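Local coordinates for protein toll-like receptor 13 (Mus musculus, PDB 4Z0C) that recognises bacterial 23S ribosomal RNA through its leucine-rich-repeat ectodomain and signals through MYD88 and TRAF6 to activate NF-kappa-B in innate immunity, at residues 53-56 with 57-60. Residues are numbered along the deposited sequence; the frame is centred on the assembly and turned at random.
With NAG (2-acetamido-2-deoxy-beta-D-glucopyranose), chain K.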
ATOM      1  N   TRP A  53      24.208 -34.087 -30.506  1.00 41.90           N
ATOM      2  CA  TRP A  53      24.123 -34.885 -29.286  1.00 49.31           C
ATOM      3  C   TRP A  53      24.073 -33.973 -28.078  1.00 55.77           C
ATOM      4  O   TRP A  53      24.953 -34.020 -27.214  1.00 59.14           O
ATOM      5  CB  TRP A  53      25.280 -35.892 -29.170  1.00 50.13           C
ATOM      6  CG  TRP A  53      24.996 -37.231 -29.803  1.00 52.35           C
ATOM      7  CD1 TRP A  53      25.113 -37.561 -31.133  1.00 50.94           C
ATOM      8  CD2 TRP A  53      24.543 -38.421 -29.137  1.00 49.34           C
ATOM      9  NE1 TRP A  53      24.760 -38.876 -31.325  1.00 49.12           N
ATOM     10  CE2 TRP A  53      24.408 -39.428 -30.122  1.00 47.91           C
ATOM     11  CE3 TRP A  53      24.229 -38.732 -27.809  1.00 42.74           C
ATOM     12  CZ2 TRP A  53      23.977 -40.721 -29.817  1.00 45.29           C
ATOM     13  CZ3 TRP A  53      23.813 -40.029 -27.507  1.00 40.40           C
ATOM     14  CH2 TRP A  53      23.694 -41.003 -28.506  1.00 41.81           C
ATOM     15  N   SER A  54      23.025 -33.153 -28.028  1.00 51.81           N
ATOM     16  CA  SER A  54      22.928 -32.076 -27.056  1.00 43.44           C
ATOM     17  C   SER A  54      22.870 -32.580 -25.629  1.00 43.12           C
ATOM     18  O   SER A  54      23.383 -31.933 -24.730  1.00 43.70           O
ATOM     19  CB  SER A  54      21.721 -31.191 -27.365  1.00 40.93           C
ATOM     20  OG  SER A  54      21.898 -30.488 -28.588  1.00 35.83           O
ATOM     21  N   PHE A  55      22.311 -33.767 -25.426  1.00 48.48           N
ATOM     22  CA  PHE A  55      22.093 -34.263 -24.069  1.00 46.07           C
ATOM     23  C   PHE A  55      22.763 -35.597 -23.733  1.00 48.20           C
ATOM     24  O   PHE A  55      22.211 -36.388 -22.973  1.00 45.65           O
ATOM     25  CB  PHE A  55      20.593 -34.308 -23.785  1.00 39.96           C
ATOM     26  CG  PHE A  55      19.925 -32.981 -23.975  1.00 45.10           C
ATOM     27  CD1 PHE A  55      19.974 -32.018 -22.971  1.00 34.40           C
ATOM     28  CD2 PHE A  55      19.287 -32.668 -25.176  1.00 43.63           C
ATOM     29  CE1 PHE A  55      19.380 -30.782 -23.151  1.00 30.56           C
ATOM     30  CE2 PHE A  55      18.684 -31.424 -25.355  1.00 35.71           C
ATOM     31  CZ  PHE A  55      18.738 -30.484 -24.343  1.00 26.80           C
ATOM     32  N   THR A  56      23.951 -35.828 -24.295  1.00 59.01           N
ATOM     33  CA  THR A  56      24.688 -37.096 -24.148  1.00 62.83           C
ATOM     34  C   THR A  56      24.819 -37.607 -22.712  1.00 54.51           C
ATOM     35  O   THR A  56      24.508 -38.762 -22.426  1.00 55.74           O
ATOM     36  CB  THR A  56      26.123 -37.004 -24.723  1.00 70.94           C
ATOM     37  OG1 THR A  56      26.089 -36.479 -26.052  1.00 79.09           O
ATOM     38  CG2 THR A  56      26.770 -38.380 -24.747  1.00 72.87           C
ATOM     39  N   ASN A  57      25.283 -36.750 -21.808  1.00 52.61           N
ATOM     40  CA  ASN A  57      25.508 -37.175 -20.431  1.00 56.58           C
ATOM     41  C   ASN A  57      24.286 -36.975 -19.523  1.00 56.12           C
ATOM     42  O   ASN A  57      24.383 -37.059 -18.302  1.00 60.91           O
ATOM     43  CB  ASN A  57      26.773 -36.511 -19.850  1.00 58.76           C
ATOM     44  CG  ASN A  57      28.068 -37.044 -20.484  1.00 60.46           C
ATOM     45  OD1 ASN A  57      28.102 -38.168 -20.969  1.00 47.04           O
ATOM     46  ND2 ASN A  57      29.141 -36.234 -20.453  1.00 70.60           N
ATOM     47  N   LEU A  58      23.132 -36.726 -20.136  1.00 53.59           N
ATOM     48  CA  LEU A  58      21.895 -36.460 -19.402  1.00 44.97           C
ATOM     49  C   LEU A  58      20.726 -37.374 -19.810  1.00 43.86           C
ATOM     50  O   LEU A  58      19.612 -36.903 -20.055  1.00 47.09           O
ATOM     51  CB  LEU A  58      21.510 -34.992 -19.570  1.00 37.08           C
ATOM     52  CG  LEU A  58      22.400 -34.005 -18.812  1.00 33.87           C
ATOM     53  CD1 LEU A  58      22.332 -32.601 -19.389  1.00 26.80           C
ATOM     54  CD2 LEU A  58      21.995 -33.989 -17.354  1.00 39.10           C
ATOM     55  N   SER A  59      20.972 -38.683 -19.853  1.00 39.74           N
ATOM     56  CA  SER A  59      19.982 -39.627 -20.365  1.00 40.37           C
ATOM     57  C   SER A  59      18.923 -39.975 -19.327  1.00 43.13           C
ATOM     58  O   SER A  59      17.978 -40.721 -19.621  1.00 41.77           O
ATOM     59  CB  SER A  59      20.639 -40.910 -20.871  1.00 34.64           C
ATOM     60  OG  SER A  59      21.121 -41.675 -19.781  1.00 45.57           O
ATOM     61  N   ALA A  60      19.056 -39.424 -18.124  1.00 32.94           N
ATOM     62  CA  ALA A  60      18.039 -39.660 -17.105  1.00 27.57           C
ATOM     63  C   ALA A  60      16.897 -38.641 -17.204  1.00 34.38           C
ATOM     64  O   ALA A  60      15.886 -38.765 -16.500  1.00 39.34           O
ATOM     65  CB  ALA A  60      18.656 -39.649 -15.718  1.00 20.57           C
TER
HETATM   66  C1  NAG K 903      30.379 -36.912 -20.792  1.00 70.98           C
HETATM   67  C2  NAG K 903      31.222 -35.763 -21.365  1.00 69.00           C
HETATM   68  C3  NAG K 903      32.686 -36.162 -21.569  1.00 72.33           C
HETATM   69  C4  NAG K 903      33.227 -36.615 -20.223  1.00 79.55           C
HETATM   70  C5  NAG K 903      32.397 -37.800 -19.727  1.00 82.19           C
HETATM   71  C6  NAG K 903      32.921 -38.276 -18.369  1.00 82.17           C
HETATM   72  C7  NAG K 903      30.261 -33.977 -22.705  1.00 66.17           C
HETATM   73  C8  NAG K 903      30.167 -33.419 -24.096  1.00 65.44           C
HETATM   74  N2  NAG K 903      30.647 -35.249 -22.594  1.00 63.91           N
HETATM   75  O3  NAG K 903      33.471 -35.095 -22.065  1.00 62.82           O
HETATM   76  O4  NAG K 903      34.599 -36.945 -20.314  1.00 80.54           O
HETATM   77  O5  NAG K 903      31.000 -37.500 -19.654  1.00 78.13           O
HETATM   78  O6  NAG K 903      33.078 -37.177 -17.493  1.00 81.73           O
HETATM   79  O7  NAG K 903      29.982 -33.266 -21.736  1.00 66.89           O
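Thr56 and Asn57 hold the two central positions of a type I beta turn that runs from Phe55 to Leu58, and they occupy its more open side. Threonine suits its place because its two branches do different work: with chi1 at -51°, OG1 lies beside the backbone N and donates to Trp53 O at 2.9 Å, tying the turn to the residues before it. The methyl CG2 crosses the asparagine side chain at a slant, 4.0 Å from Asn57 OD1. Asn57 leaves the backbone pointing away from the preceding residues, although its CB still lies 3.6 Å from Thr56 C. Asparagine is needed here because its amide supplies the nitrogen that carries the sugar: ND2 is bonded covalently (1.5 Å) to C1 of an N-acetylglucosamine. Asn57, Leu58 and Ser59 form the Asn-x-Ser sequon of N-glycosylation, with Ser59 giving the required hydroxyl.

This turn belongs to the loop between strand 49-50 and strand 63-65 of the leucine-rich-repeat solenoid, where the chain passes from the first repeat to the second. Its Phe-x-x-Leu spacing matches the repeat consensus, in which the phenylalanine and leucine fill the interior.

Leu58 N donates to Phe55 O at 3.0 Å; the bond is fairly straight (154° at the hydrogen), although the donor stands well above the carbonyl plane. At the ends of the turn, Leu58 CD1 meets the edge of the Phe55 ring, near its plane, 4.3 Å from Phe55 CD1. Both residues suit burial: the flat ring and the branched leucine are apolar and pack against helix 26-30, touching Ile30, while Phe55 also reaches Leu82.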